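Local atomic coordinates of yncA (Salmonella typhimurium, PDB entry 3DR6), a protein that probably transfers the acetyl group of acetyl-CoA to an as yet unnamed acceptor, as expected of a member of the GNAT family of acetyltransferases. Residues C[7-12]-C[54-59]; C[69-74]-C[105-110]; C[82-87]-C[117-122]. All blocks are in the same frame, centred on the assembly; numbering follows the deposited sequence.

Contact 1: residues C[7-12]-C[54-59]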
ATOM      1  N   ARG C   7       7.928  -3.881  26.465  1.00 20.65           N
ATOM      2  CA  ARG C   7       8.956  -2.855  26.512  1.00 20.99           C
ATOM      3  C   ARG C   7       9.414  -2.570  25.098  1.00 21.15           C
ATOM      4  O   ARG C   7       9.075  -3.311  24.172  1.00 20.68           O
ATOM      5  CB  ARG C   7      10.142  -3.333  27.363  1.00 21.10           C
ATOM      6  CG  ARG C   7      10.761  -4.629  26.862  1.00 20.88           C
ATOM      7  CD  ARG C   7      12.073  -4.857  27.563  1.00 21.91           C
ATOM      8  NE  ARG C   7      12.619  -6.181  27.300  1.00 21.37           N
ATOM      9  CZ  ARG C   7      13.298  -6.511  26.206  1.00 20.47           C
ATOM     10  NH1 ARG C   7      13.508  -5.622  25.249  1.00 19.52           N
ATOM     11  NH2 ARG C   7      13.752  -7.751  26.062  1.00 21.53           N
ATOM     12  N   PHE C   8      10.172  -1.493  24.921  1.00 20.78           N
ATOM     13  CA  PHE C   8      10.872  -1.270  23.664  1.00 21.31           C
ATOM     14  C   PHE C   8      11.915  -2.352  23.430  1.00 21.17           C
ATOM     15  O   PHE C   8      12.597  -2.784  24.368  1.00 20.48           O
ATOM     16  CB  PHE C   8      11.532   0.115  23.646  1.00 21.97           C
ATOM     17  CG  PHE C   8      10.548   1.232  23.526  1.00 23.29           C
ATOM     18  CD1 PHE C   8       9.886   1.460  22.321  1.00 24.82           C
ATOM     19  CD2 PHE C   8      10.259   2.043  24.615  1.00 24.65           C
ATOM     20  CE1 PHE C   8       8.967   2.481  22.197  1.00 25.16           C
ATOM     21  CE2 PHE C   8       9.328   3.073  24.497  1.00 25.10           C
ATOM     22  CZ  PHE C   8       8.681   3.286  23.290  1.00 23.73           C
ATOM     23  N   ALA C   9      12.021  -2.790  22.177  1.00 20.85           N
ATOM     24  CA  ALA C   9      13.013  -3.791  21.800  1.00 21.62           C
ATOM     25  C   ALA C   9      14.422  -3.192  21.789  1.00 22.39           C
ATOM     26  O   ALA C   9      14.588  -1.960  21.628  1.00 21.22           O
ATOM     27  CB  ALA C   9      12.666  -4.406  20.427  1.00 20.93           C
ATOM     28  N   ASP C  10      15.411  -4.069  22.008  1.00 23.30           N
ATOM     29  CA  ASP C  10      16.849  -3.776  21.885  1.00 25.06           C
ATOM     30  C   ASP C  10      17.415  -4.563  20.720  1.00 25.24           C
ATOM     31  O   ASP C  10      16.787  -5.526  20.250  1.00 24.75           O
ATOM     32  CB  ASP C  10      17.632  -4.287  23.109  1.00 25.76           C
ATOM     33  CG  ASP C  10      17.181  -3.685  24.400  1.00 29.29           C
ATOM     34  OD1 ASP C  10      16.483  -2.635  24.380  1.00 34.31           O
ATOM     35  OD2 ASP C  10      17.548  -4.259  25.452  1.00 31.87           O
ATOM     36  N   LYS C  11      18.632  -4.204  20.297  1.00 25.39           N
ATOM     37  CA  LYS C  11      19.412  -5.042  19.375  1.00 26.11           C
ATOM     38  C   LYS C  11      19.461  -6.509  19.805  1.00 25.69           C
ATOM     39  O   LYS C  11      19.402  -7.409  18.959  1.00 25.96           O
ATOM     40  CB  LYS C  11      20.847  -4.529  19.250  1.00 26.47           C
ATOM     41  CG  LYS C  11      21.066  -3.416  18.239  1.00 29.67           C
ATOM     42  CD  LYS C  11      22.568  -3.141  18.099  1.00 33.70           C
ATOM     43  CE  LYS C  11      23.289  -4.351  17.475  1.00 36.51           C
ATOM     44  NZ  LYS C  11      24.754  -4.406  17.766  1.00 38.73           N
ATOM     45  N   ALA C  12      19.563  -6.754  21.112  1.00 24.67           N
ATOM     46  CA  ALA C  12      19.662  -8.123  21.637  1.00 24.04           C
ATOM     47  C   ALA C  12      18.386  -8.972  21.469  1.00 23.46           C
ATOM     48  O   ALA C  12      18.430 -10.198  21.616  1.00 23.14           O
ATOM     49  CB  ALA C  12      20.108  -8.106  23.097  1.00 24.02           C
ATOM     50  N   TYR C  54      10.271   5.147  14.616  1.00 22.20           N
ATOM     51  CA  TYR C  54       9.129   4.240  14.800  1.00 21.89           C
ATOM     52  C   TYR C  54       9.415   3.150  15.840  1.00 22.20           C
ATOM     53  O   TYR C  54      10.565   2.718  15.980  1.00 22.27           O
ATOM     54  CB  TYR C  54       8.670   3.631  13.481  1.00 20.82           C
ATOM     55  CG  TYR C  54       8.101   4.630  12.494  1.00 20.96           C
ATOM     56  CD1 TYR C  54       7.860   5.965  12.858  1.00 18.76           C
ATOM     57  CD2 TYR C  54       7.783   4.240  11.195  1.00 20.71           C
ATOM     58  CE1 TYR C  54       7.340   6.887  11.930  1.00 18.14           C
ATOM     59  CE2 TYR C  54       7.264   5.150  10.265  1.00 19.95           C
ATOM     60  CZ  TYR C  54       7.042   6.464  10.643  1.00 19.76           C
ATOM     61  OH  TYR C  54       6.531   7.357   9.728  1.00 20.19           O
ATOM     62  N   PRO C  55       8.370   2.713  16.565  1.00 21.77           N
ATOM     63  CA  PRO C  55       8.610   1.818  17.693  1.00 21.59           C
ATOM     64  C   PRO C  55       8.758   0.364  17.267  1.00 20.62           C
ATOM     65  O   PRO C  55       8.119  -0.089  16.295  1.00 20.72           O
ATOM     66  CB  PRO C  55       7.367   2.020  18.565  1.00 21.47           C
ATOM     67  CG  PRO C  55       6.246   2.263  17.524  1.00 21.63           C
ATOM     68  CD  PRO C  55       6.928   3.010  16.381  1.00 22.53           C
ATOM     69  N   VAL C  56       9.635  -0.351  17.970  1.00 20.10           N
ATOM     70  CA  VAL C  56       9.649  -1.805  17.926  1.00 18.50           C
ATOM     71  C   VAL C  56       9.455  -2.232  19.381  1.00 18.86           C
ATOM     72  O   VAL C  56      10.273  -1.889  20.246  1.00 18.00           O
ATOM     73  CB  VAL C  56      10.955  -2.388  17.297  1.00 19.02           C
ATOM     74  CG1 VAL C  56      10.887  -3.921  17.244  1.00 17.96           C
ATOM     75  CG2 VAL C  56      11.189  -1.829  15.868  1.00 18.88           C
ATOM     76  N   LEU C  57       8.338  -2.909  19.656  1.00 18.44           N
ATOM     77  CA  LEU C  57       8.003  -3.366  21.015  1.00 18.17           C
ATOM     78  C   LEU C  57       8.178  -4.873  21.112  1.00 17.96           C
ATOM     79  O   LEU C  57       7.990  -5.593  20.123  1.00 17.79           O
ATOM     80  CB  LEU C  57       6.548  -3.040  21.352  1.00 18.35           C
ATOM     81  CG  LEU C  57       6.113  -1.570  21.235  1.00 19.39           C
ATOM     82  CD1 LEU C  57       4.598  -1.464  21.331  1.00 21.53           C
ATOM     83  CD2 LEU C  57       6.811  -0.696  22.272  1.00 21.40           C
ATOM     84  N   VAL C  58       8.524  -5.358  22.303  1.00 17.61           N
ATOM     85  CA  VAL C  58       8.447  -6.796  22.554  1.00 17.21           C
ATOM     86  C   VAL C  58       7.599  -7.056  23.783  1.00 17.39           C
ATOM     87  O   VAL C  58       7.613  -6.248  24.729  1.00 17.27           O
ATOM     88  CB  VAL C  58       9.842  -7.474  22.731  1.00 17.40           C
ATOM     89  CG1 VAL C  58      10.624  -7.457  21.421  1.00 16.90           C
ATOM     90  CG2 VAL C  58      10.624  -6.815  23.852  1.00 16.22           C
ATOM     91  N   SER C  59       6.872  -8.180  23.774  1.00 16.76           N
ATOM     92  CA  SER C  59       6.337  -8.756  25.005  1.00 17.37           C
ATOM     93  C   SER C  59       7.350  -9.758  25.595  1.00 17.87           C
ATOM     94  O   SER C  59       8.060 -10.463  24.870  1.00 16.67           O
ATOM     95  CB  SER C  59       4.961  -9.416  24.809  1.00 17.85           C
ATOM     96  OG  SER C  59       4.920 -10.269  23.679  1.00 18.25           O
TER

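Contact 2: residues C[69-74]-C[105-110]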
ATOM      1  N   ALA C  69       5.858  -6.182  18.128  1.00 17.06           N
ATOM      2  CA  ALA C  69       4.966  -5.292  17.373  1.00 16.58           C
ATOM      3  C   ALA C  69       5.748  -4.090  16.857  1.00 16.90           C
ATOM      4  O   ALA C  69       6.698  -3.616  17.500  1.00 17.21           O
ATOM      5  CB  ALA C  69       3.801  -4.840  18.237  1.00 16.62           C
ATOM      6  N   SER C  70       5.349  -3.610  15.689  1.00 16.02           N
ATOM      7  CA  SER C  70       5.939  -2.386  15.129  1.00 16.27           C
ATOM      8  C   SER C  70       4.915  -1.747  14.199  1.00 15.88           C
ATOM      9  O   SER C  70       3.864  -2.340  13.933  1.00 15.98           O
ATOM     10  CB  SER C  70       7.225  -2.721  14.350  1.00 16.56           C
ATOM     11  OG  SER C  70       7.943  -1.531  14.031  1.00 18.08           O
ATOM     12  N   PHE C  71       5.205  -0.539  13.729  1.00 16.03           N
ATOM     13  CA  PHE C  71       4.490  -0.028  12.564  1.00 16.00           C
ATOM     14  C   PHE C  71       5.455   0.636  11.612  1.00 16.73           C
ATOM     15  O   PHE C  71       6.574   1.062  12.007  1.00 15.67           O
ATOM     16  CB  PHE C  71       3.306   0.883  12.946  1.00 15.41           C
ATOM     17  CG  PHE C  71       3.686   2.149  13.683  1.00 16.26           C
ATOM     18  CD1 PHE C  71       4.352   3.186  13.018  1.00 16.05           C
ATOM     19  CD2 PHE C  71       3.319   2.319  15.027  1.00 15.78           C
ATOM     20  CE1 PHE C  71       4.680   4.385  13.688  1.00 14.92           C
ATOM     21  CE2 PHE C  71       3.636   3.521  15.716  1.00 15.54           C
ATOM     22  CZ  PHE C  71       4.325   4.549  15.037  1.00 16.00           C
ATOM     23  N   GLY C  72       5.018   0.713  10.363  1.00 16.76           N
ATOM     24  CA  GLY C  72       5.715   1.470   9.336  1.00 18.47           C
ATOM     25  C   GLY C  72       4.752   2.271   8.494  1.00 18.46           C
ATOM     26  O   GLY C  72       3.535   2.216   8.691  1.00 17.95           O
ATOM     27  N   ASP C  73       5.294   3.025   7.556  1.00 18.82           N
ATOM     28  CA  ASP C  73       4.458   3.795   6.650  1.00 19.58           C
ATOM     29  C   ASP C  73       3.586   2.843   5.853  1.00 19.41           C
ATOM     30  O   ASP C  73       4.044   1.781   5.422  1.00 19.82           O
ATOM     31  CB  ASP C  73       5.304   4.646   5.722  1.00 20.56           C
ATOM     32  CG  ASP C  73       6.128   5.669   6.478  1.00 22.69           C
ATOM     33  OD1 ASP C  73       5.651   6.203   7.496  1.00 22.34           O
ATOM     34  OD2 ASP C  73       7.275   5.924   6.049  1.00 27.89           O
ATOM     35  N   TRP C  74       2.312   3.200   5.718  1.00 19.54           N
ATOM     36  CA  TRP C  74       1.347   2.351   5.020  1.00 19.74           C
ATOM     37  C   TRP C  74       1.605   2.351   3.516  1.00 20.56           C
ATOM     38  O   TRP C  74       1.567   1.296   2.861  1.00 20.30           O
ATOM     39  CB  TRP C  74      -0.069   2.839   5.309  1.00 19.43           C
ATOM     40  CG  TRP C  74      -1.143   2.047   4.606  1.00 18.91           C
ATOM     41  CD1 TRP C  74      -1.275   0.675   4.563  1.00 20.53           C
ATOM     42  CD2 TRP C  74      -2.263   2.574   3.900  1.00 20.28           C
ATOM     43  NE1 TRP C  74      -2.396   0.325   3.854  1.00 20.71           N
ATOM     44  CE2 TRP C  74      -3.022   1.468   3.430  1.00 20.24           C
ATOM     45  CE3 TRP C  74      -2.700   3.873   3.603  1.00 19.28           C
ATOM     46  CZ2 TRP C  74      -4.196   1.628   2.684  1.00 20.04           C
ATOM     47  CZ3 TRP C  74      -3.883   4.026   2.842  1.00 20.11           C
ATOM     48  CH2 TRP C  74      -4.612   2.906   2.411  1.00 19.67           C
ATOM     49  N   SER C 105      -2.386  -2.378  21.694  0.50 17.73           N
ATOM     50  CA  SER C 105      -2.794  -1.226  22.511  0.50 17.79           C
ATOM     51  C   SER C 105      -1.602  -0.304  22.770  0.50 18.52           C
ATOM     52  O   SER C 105      -1.677   0.904  22.540  0.50 18.09           O
ATOM     53  CB  SER C 105      -3.434  -1.673  23.832  0.50 18.19           C
ATOM     54  OG  SER C 105      -4.067  -0.583  24.482  0.50 15.44           O
ATOM     55  N   ARG C 106      -0.490  -0.887  23.211  1.00 18.85           N
ATOM     56  CA  ARG C 106       0.738  -0.119  23.446  1.00 19.40           C
ATOM     57  C   ARG C 106       1.223   0.576  22.153  1.00 19.06           C
ATOM     58  O   ARG C 106       1.599   1.765  22.171  1.00 18.51           O
ATOM     59  CB  ARG C 106       1.828  -1.006  24.034  1.00 19.81           C
ATOM     60  CG  ARG C 106       3.195  -0.315  24.209  1.00 23.53           C
ATOM     61  CD  ARG C 106       3.159   0.902  25.167  1.00 26.99           C
ATOM     62  NE  ARG C 106       4.437   1.622  25.127  1.00 29.33           N
ATOM     63  CZ  ARG C 106       5.540   1.250  25.790  1.00 30.68           C
ATOM     64  NH1 ARG C 106       5.547   0.166  26.568  1.00 30.31           N
ATOM     65  NH2 ARG C 106       6.651   1.965  25.676  1.00 31.03           N
ATOM     66  N   LEU C 107       1.172  -0.155  21.037  1.00 18.49           N
ATOM     67  CA  LEU C 107       1.557   0.377  19.722  1.00 18.40           C
ATOM     68  C   LEU C 107       0.779   1.645  19.347  1.00 18.11           C
ATOM     69  O   LEU C 107       1.349   2.628  18.863  1.00 17.75           O
ATOM     70  CB  LEU C 107       1.350  -0.698  18.647  1.00 18.44           C
ATOM     71  CG  LEU C 107       2.152  -0.530  17.370  1.00 20.44           C
ATOM     72  CD1 LEU C 107       3.683  -0.635  17.671  1.00 20.06           C
ATOM     73  CD2 LEU C 107       1.683  -1.550  16.324  1.00 18.31           C
ATOM     74  N   ILE C 108      -0.522   1.610  19.598  1.00 18.47           N
ATOM     75  CA  ILE C 108      -1.415   2.736  19.306  1.00 18.89           C
ATOM     76  C   ILE C 108      -0.978   3.995  20.063  1.00 18.33           C
ATOM     77  O   ILE C 108      -0.990   5.087  19.512  1.00 16.86           O
ATOM     78  CB  ILE C 108      -2.874   2.385  19.659  1.00 18.70           C
ATOM     79  CG1 ILE C 108      -3.446   1.397  18.644  1.00 20.06           C
ATOM     80  CG2 ILE C 108      -3.751   3.640  19.736  1.00 20.14           C
ATOM     81  CD1 ILE C 108      -4.646   0.586  19.169  1.00 21.67           C
ATOM     82  N   ASP C 109      -0.579   3.814  21.319  1.00 18.66           N
ATOM     83  CA  ASP C 109      -0.070   4.893  22.149  1.00 19.61           C
ATOM     84  C   ASP C 109       1.167   5.506  21.521  1.00 19.23           C
ATOM     85  O   ASP C 109       1.301   6.729  21.484  1.00 18.97           O
ATOM     86  CB  ASP C 109       0.313   4.357  23.529  1.00 20.55           C
ATOM     87  CG  ASP C 109      -0.884   3.949  24.357  1.00 23.84           C
ATOM     88  OD1 ASP C 109      -1.996   4.441  24.103  1.00 27.32           O
ATOM     89  OD2 ASP C 109      -0.691   3.127  25.283  1.00 29.70           O
ATOM     90  N   GLU C 110       2.060   4.644  21.025  1.00 17.55           N
ATOM     91  CA  GLU C 110       3.297   5.090  20.384  1.00 17.11           C
ATOM     92  C   GLU C 110       2.981   5.827  19.100  1.00 15.92           C
ATOM     93  O   GLU C 110       3.609   6.830  18.806  1.00 15.85           O
ATOM     94  CB  GLU C 110       4.274   3.931  20.134  1.00 17.26           C
ATOM     95  CG  GLU C 110       4.814   3.249  21.411  1.00 19.20           C
ATOM     96  CD  GLU C 110       5.490   4.201  22.394  1.00 21.51           C
ATOM     97  OE1 GLU C 110       6.115   5.205  21.959  1.00 21.51           O
ATOM     98  OE2 GLU C 110       5.391   3.937  23.615  1.00 23.13           O
TER

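Contact 3: residues C[82-87]-C[117-122]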
ATOM      1  N   TYR C  82       0.841  10.456   7.545  1.00 15.85           N
ATOM      2  CA  TYR C  82       0.230  10.305   8.876  1.00 15.60           C
ATOM      3  C   TYR C  82      -0.571   9.022   9.046  1.00 15.55           C
ATOM      4  O   TYR C  82      -1.235   8.838  10.063  1.00 15.74           O
ATOM      5  CB  TYR C  82      -0.566  11.559   9.256  1.00 15.82           C
ATOM      6  CG  TYR C  82       0.300  12.781   9.126  1.00 15.59           C
ATOM      7  CD1 TYR C  82       0.049  13.704   8.125  1.00 15.98           C
ATOM      8  CD2 TYR C  82       1.401  12.991   9.980  1.00 15.66           C
ATOM      9  CE1 TYR C  82       0.827  14.825   7.975  1.00 17.30           C
ATOM     10  CE2 TYR C  82       2.214  14.126   9.824  1.00 17.67           C
ATOM     11  CZ  TYR C  82       1.897  15.033   8.802  1.00 17.42           C
ATOM     12  OH  TYR C  82       2.622  16.176   8.557  1.00 19.54           O
ATOM     13  N   THR C  83      -0.443   8.104   8.076  1.00 15.91           N
ATOM     14  CA  THR C  83      -1.093   6.795   8.122  1.00 15.90           C
ATOM     15  C   THR C  83      -0.035   5.690   8.199  1.00 16.43           C
ATOM     16  O   THR C  83       0.862   5.582   7.323  1.00 16.18           O
ATOM     17  CB  THR C  83      -2.009   6.577   6.895  1.00 16.81           C
ATOM     18  OG1 THR C  83      -2.989   7.625   6.850  1.00 16.09           O
ATOM     19  CG2 THR C  83      -2.738   5.209   6.981  1.00 15.01           C
ATOM     20  N   VAL C  84      -0.113   4.905   9.266  1.00 15.16           N
ATOM     21  CA  VAL C  84       0.835   3.816   9.474  1.00 15.97           C
ATOM     22  C   VAL C  84       0.104   2.475   9.461  1.00 15.62           C
ATOM     23  O   VAL C  84      -1.105   2.405   9.734  1.00 16.16           O
ATOM     24  CB  VAL C  84       1.666   3.977  10.782  1.00 15.64           C
ATOM     25  CG1 VAL C  84       2.704   5.133  10.636  1.00 15.25           C
ATOM     26  CG2 VAL C  84       0.737   4.143  12.033  1.00 15.67           C
ATOM     27  N   GLU C  85       0.840   1.421   9.129  1.00 15.66           N
ATOM     28  CA  GLU C  85       0.307   0.075   9.155  1.00 16.70           C
ATOM     29  C   GLU C  85       1.108  -0.761  10.154  1.00 17.64           C
ATOM     30  O   GLU C  85       2.360  -0.780  10.111  1.00 17.88           O
ATOM     31  CB  GLU C  85       0.391  -0.566   7.759  1.00 17.35           C
ATOM     32  CG  GLU C  85      -0.071  -1.998   7.786  1.00 18.10           C
ATOM     33  CD  GLU C  85      -0.066  -2.645   6.424  1.00 23.10           C
ATOM     34  OE1 GLU C  85       0.258  -1.929   5.436  1.00 23.87           O
ATOM     35  OE2 GLU C  85      -0.385  -3.864   6.370  1.00 23.46           O
ATOM     36  N   HIS C  86       0.390  -1.475  11.026  1.00 17.85           N
ATOM     37  CA  HIS C  86       1.030  -2.189  12.146  1.00 18.38           C
ATOM     38  C   HIS C  86       1.394  -3.606  11.752  1.00 18.63           C
ATOM     39  O   HIS C  86       0.838  -4.147  10.813  1.00 17.83           O
ATOM     40  CB  HIS C  86       0.148  -2.177  13.431  1.00 19.43           C
ATOM     41  CG  HIS C  86      -0.993  -3.161  13.432  1.00 22.93           C
ATOM     42  ND1 HIS C  86      -0.805  -4.526  13.448  1.00 26.90           N
ATOM     43  CD2 HIS C  86      -2.335  -2.968  13.478  1.00 23.37           C
ATOM     44  CE1 HIS C  86      -1.983  -5.129  13.455  1.00 29.57           C
ATOM     45  NE2 HIS C  86      -2.926  -4.201  13.501  1.00 26.91           N
ATOM     46  N   SER C  87       2.337  -4.182  12.477  1.00 18.73           N
ATOM     47  CA  SER C  87       2.580  -5.601  12.399  1.00 20.11           C
ATOM     48  C   SER C  87       2.745  -6.077  13.839  1.00 19.33           C
ATOM     49  O   SER C  87       3.547  -5.520  14.604  1.00 18.44           O
ATOM     50  CB  SER C  87       3.784  -5.913  11.489  1.00 21.84           C
ATOM     51  OG  SER C  87       5.016  -5.434  12.052  1.00 26.93           O
ATOM     52  N   HIS C 117      -2.104   9.856  12.364  1.00 14.99           N
ATOM     53  CA  HIS C 117      -3.548  10.179  12.341  1.00 14.52           C
ATOM     54  C   HIS C 117      -4.458   8.958  12.166  1.00 14.47           C
ATOM     55  O   HIS C 117      -5.602   8.947  12.668  1.00 13.15           O
ATOM     56  CB  HIS C 117      -3.835  11.238  11.256  1.00 14.90           C
ATOM     57  CG  HIS C 117      -5.251  11.737  11.230  1.00 15.08           C
ATOM     58  ND1 HIS C 117      -5.833  12.393  12.289  1.00 14.29           N
ATOM     59  CD2 HIS C 117      -6.193  11.695  10.251  1.00 16.09           C
ATOM     60  CE1 HIS C 117      -7.068  12.730  11.975  1.00 14.31           C
ATOM     61  NE2 HIS C 117      -7.311  12.336  10.741  1.00 14.52           N
ATOM     62  N   VAL C 118      -3.962   7.933  11.461  1.00 13.56           N
ATOM     63  CA  VAL C 118      -4.748   6.693  11.259  1.00 13.79           C
ATOM     64  C   VAL C 118      -3.792   5.501  11.385  1.00 15.24           C
ATOM     65  O   VAL C 118      -2.684   5.591  10.843  1.00 14.59           O
ATOM     66  CB  VAL C 118      -5.415   6.642   9.827  1.00 13.97           C
ATOM     67  CG1 VAL C 118      -6.150   5.305   9.626  1.00 14.78           C
ATOM     68  CG2 VAL C 118      -6.375   7.834   9.621  1.00 13.79           C
HETATM   69  N   MSE C 119      -4.193   4.418  12.077  1.00 14.62           N
HETATM   70  CA  MSE C 119      -3.439   3.120  11.998  1.00 17.87           C
HETATM   71  C   MSE C 119      -4.302   2.156  11.208  1.00 16.04           C
HETATM   72  O   MSE C 119      -5.505   2.027  11.438  1.00 16.81           O
HETATM   73  CB  MSE C 119      -2.998   2.458  13.347  1.00 17.20           C
HETATM   74  CG  MSE C 119      -1.764   1.235  13.300  1.00 12.38           C
HETATM   75 SE   MSE C 119      -1.903   0.670  15.111  1.00 34.71          SE
HETATM   76  CE  MSE C 119      -2.286   2.514  15.946  1.00 11.13           C
ATOM     77  N   VAL C 120      -3.657   1.507  10.266  1.00 16.06           N
ATOM     78  CA  VAL C 120      -4.303   0.532   9.412  1.00 15.79           C
ATOM     79  C   VAL C 120      -3.824  -0.867   9.796  1.00 16.47           C
ATOM     80  O   VAL C 120      -2.624  -1.065  10.040  1.00 16.59           O
ATOM     81  CB  VAL C 120      -3.924   0.809   7.950  1.00 15.60           C
ATOM     82  CG1 VAL C 120      -4.496  -0.297   7.015  1.00 15.59           C
ATOM     83  CG2 VAL C 120      -4.446   2.156   7.515  1.00 15.83           C
ATOM     84  N   ALA C 121      -4.748  -1.828   9.805  1.00 15.65           N
ATOM     85  CA  ALA C 121      -4.415  -3.222   9.925  1.00 15.95           C
ATOM     86  C   ALA C 121      -4.768  -3.925   8.612  1.00 15.93           C
ATOM     87  O   ALA C 121      -5.841  -3.702   8.065  1.00 16.37           O
ATOM     88  CB  ALA C 121      -5.208  -3.844  11.098  1.00 14.73           C
ATOM     89  N   GLY C 122      -3.854  -4.747   8.105  1.00 16.86           N
ATOM     90  CA  GLY C 122      -4.111  -5.598   6.933  1.00 18.07           C
ATOM     91  C   GLY C 122      -4.294  -7.007   7.478  1.00 19.63           C
ATOM     92  O   GLY C 122      -3.395  -7.551   8.139  1.00 21.04           O
TER
HETATM   93  O   HOH W   1      -1.480  -5.173   9.472  1.00 25.76           O

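Contact 1: residues C[7-12]-C[54-59]
The side chain of R7 runs over V58, laying one face of its guanidinium on the methyl CG2, offset toward the rim, with NH1 3.4 Å from that carbon. Its CG sits between the backbone N and the carbonyl carbon (chi1 58°), and the otherwise extended chain can therefore fold back beside its own strand, where R7 NH1 donates to F8 O over 3.1 Å. That oxygen lies almost in the guanidinium plane. Salt bridges to D13 from NH1 and to E60 from NE fix the polar rim further, leaving the flat face to serve as an apolar surface for the valine. F8 leaves the sheet on the other side and runs alongside L57, both pointing the same way; CD1 of the F8 ring is 3.8 Å from L57 CD2, met obliquely. P55 CB lies in the ring plane at its edge, 4.0 Å from F8 CE1. A9 points toward 54-59, and its single methyl fits between two valines, CB resting 3.7 Å from V56 CG1 and 3.8 Å from V58 CG1.

Beneath the side chains, R7 and V58 form a hydrogen-bonded antiparallel pair with bonds both ways, R7 N to V58 O and V58 N to R7 O, the latter 2.8 Å. F8 and L57 are the adjoining non-hydrogen-bonded pair. A last bond, A9 N to V56 O, is 2.8 Å long and nearly straight (176°), and it ties down the chain just beyond strand 5-8. The contact thus adds an outermost strand to the sheet within this chain. Its chemistry is graded: L57 is buried under R106 of helix 99-113, F8 lies at the exposed margin against E110 and in cation-pi contact with R106, and R7 is partly exposed, its charge met by D13 and E60.

Contact 2: residues C[69-74]-C[105-110]
The ring of F71 is met by helix 99-113 at its edge: CD2 of F71 lies 3.9 Å from L107 CG, and F71 CE2 is 4.1 Å from E110 C, both close to the ring plane. P55, V84 and Y54 also touch the ring, the plane of Y54 being turned about 50° from that of F71. The second flat group, the guanidinium of R106, takes a carboxylate oxygen at its edge and in its plane. NE and NH2 of R106 both grip E110 OE2 side-on, NE at 2.9 Å along the anti lone pair and NH2 at 3.1 Å from above the carboxylate plane. R113 bridges to the same oxygen.

L107 carries the packing between helix and strand. With CG anti to the backbone N (chi1 -158°), both its methyls press on the S70 backbone from the helix side, L107 CD2 3.3 Å from S70 O and CD1 3.8 Å from S70 CA. A69, a small residue, lets the helix come near, its CB 4.2 Å from L107 CD1. S70 turns its hydroxyl to the far side of the sheet, where it bonds R49 and the backbone oxygen of P55.

Helix and strand axes approach to 8.7 Å, and the helix packs on the sheet with its short segment turned 37° from the strand. No hydrogen bond crosses between the two segments. Cohesion here is therefore apolar, while the charges of R106 and E110 pair with each other along one flank of the helix, and the concentration of positive charge would probably keep the glutamate ionised.

Contact 3: residues C[82-87]-C[117-122]
Y82 and H117 open a parallel strand pair through the backbone. Y82 O accepts twice, from H117 N at 2.7 Å and from V118 N at 3.2 Å, and the ladder then runs on: V84 N donates to V118 O, V120 N to V84 O (2.8 Å) and H86 N to V120 O. Beyond H86 the direct bonds give way to a water, which donates to H86 O (2.9 Å) and accepts from G122 N (2.8 Å). This is consistent with the splayed strands that in GNAT enzymes receive the pantetheine arm of acetyl-CoA.

Apolar contacts follow the register. On one face T83 and V120 cross, their CG2 methyls 3.5 Å apart, with V118 beside T83; beta-branched residues suit these extended positions. On the other, V84 CG2 meets CG of M119, modelled as selenomethionine.

H86 supplies the aromatic contacts. Its CG lies between the backbone N and the carbonyl carbon (chi1 78°), which swings the imidazole across toward strand 118-124. The selenium of M119 approaches this ring obliquely, 5.0 Å from the centroid, and A121 CB lies 3.3 Å from H86 NE2. That nitrogen hydrogen-bonds H134, whose ring is nearly parallel to it.

Polar ends on the T83, E85 side reach the second subunit: T83 OG1 bonds V148 O of that subunit and E85 forms a salt bridge with its R75. H117 bonds Q147 and stacks on W155 of the same neighbour.

The two strands, 41° apart in direction, belong to one beta-alpha-beta unit, linked by helix 99-113. That helix covers the M119 and H86 face through L104, L107 and I108, while strand 64-73 pairs with 83-90 and strand 154-164 with 118-124.

The contacts step across a single mixed sheet. Contacts 1 and 2 have centres about 11 Å apart and touch directly, Y54 OH lying 2.7 Å from D73 OD1 in a probable hydrogen bond. Contact 2 leads into contact 3, whose centre is about 7 Å away, through probable backbone bonds from S87 N to S70 O and from E85 N to G72 O. Contacts 1 and 3, about 18 Å apart between centres, do not touch. Helix 99-113 reaches all three. The probable acetyl-CoA cleft lies at the parting end of contact 3, where a glycerol, probably from crystallisation, lies about 4 Å from G122 at the nearest and makes a weak hydrogen bond with G122 O.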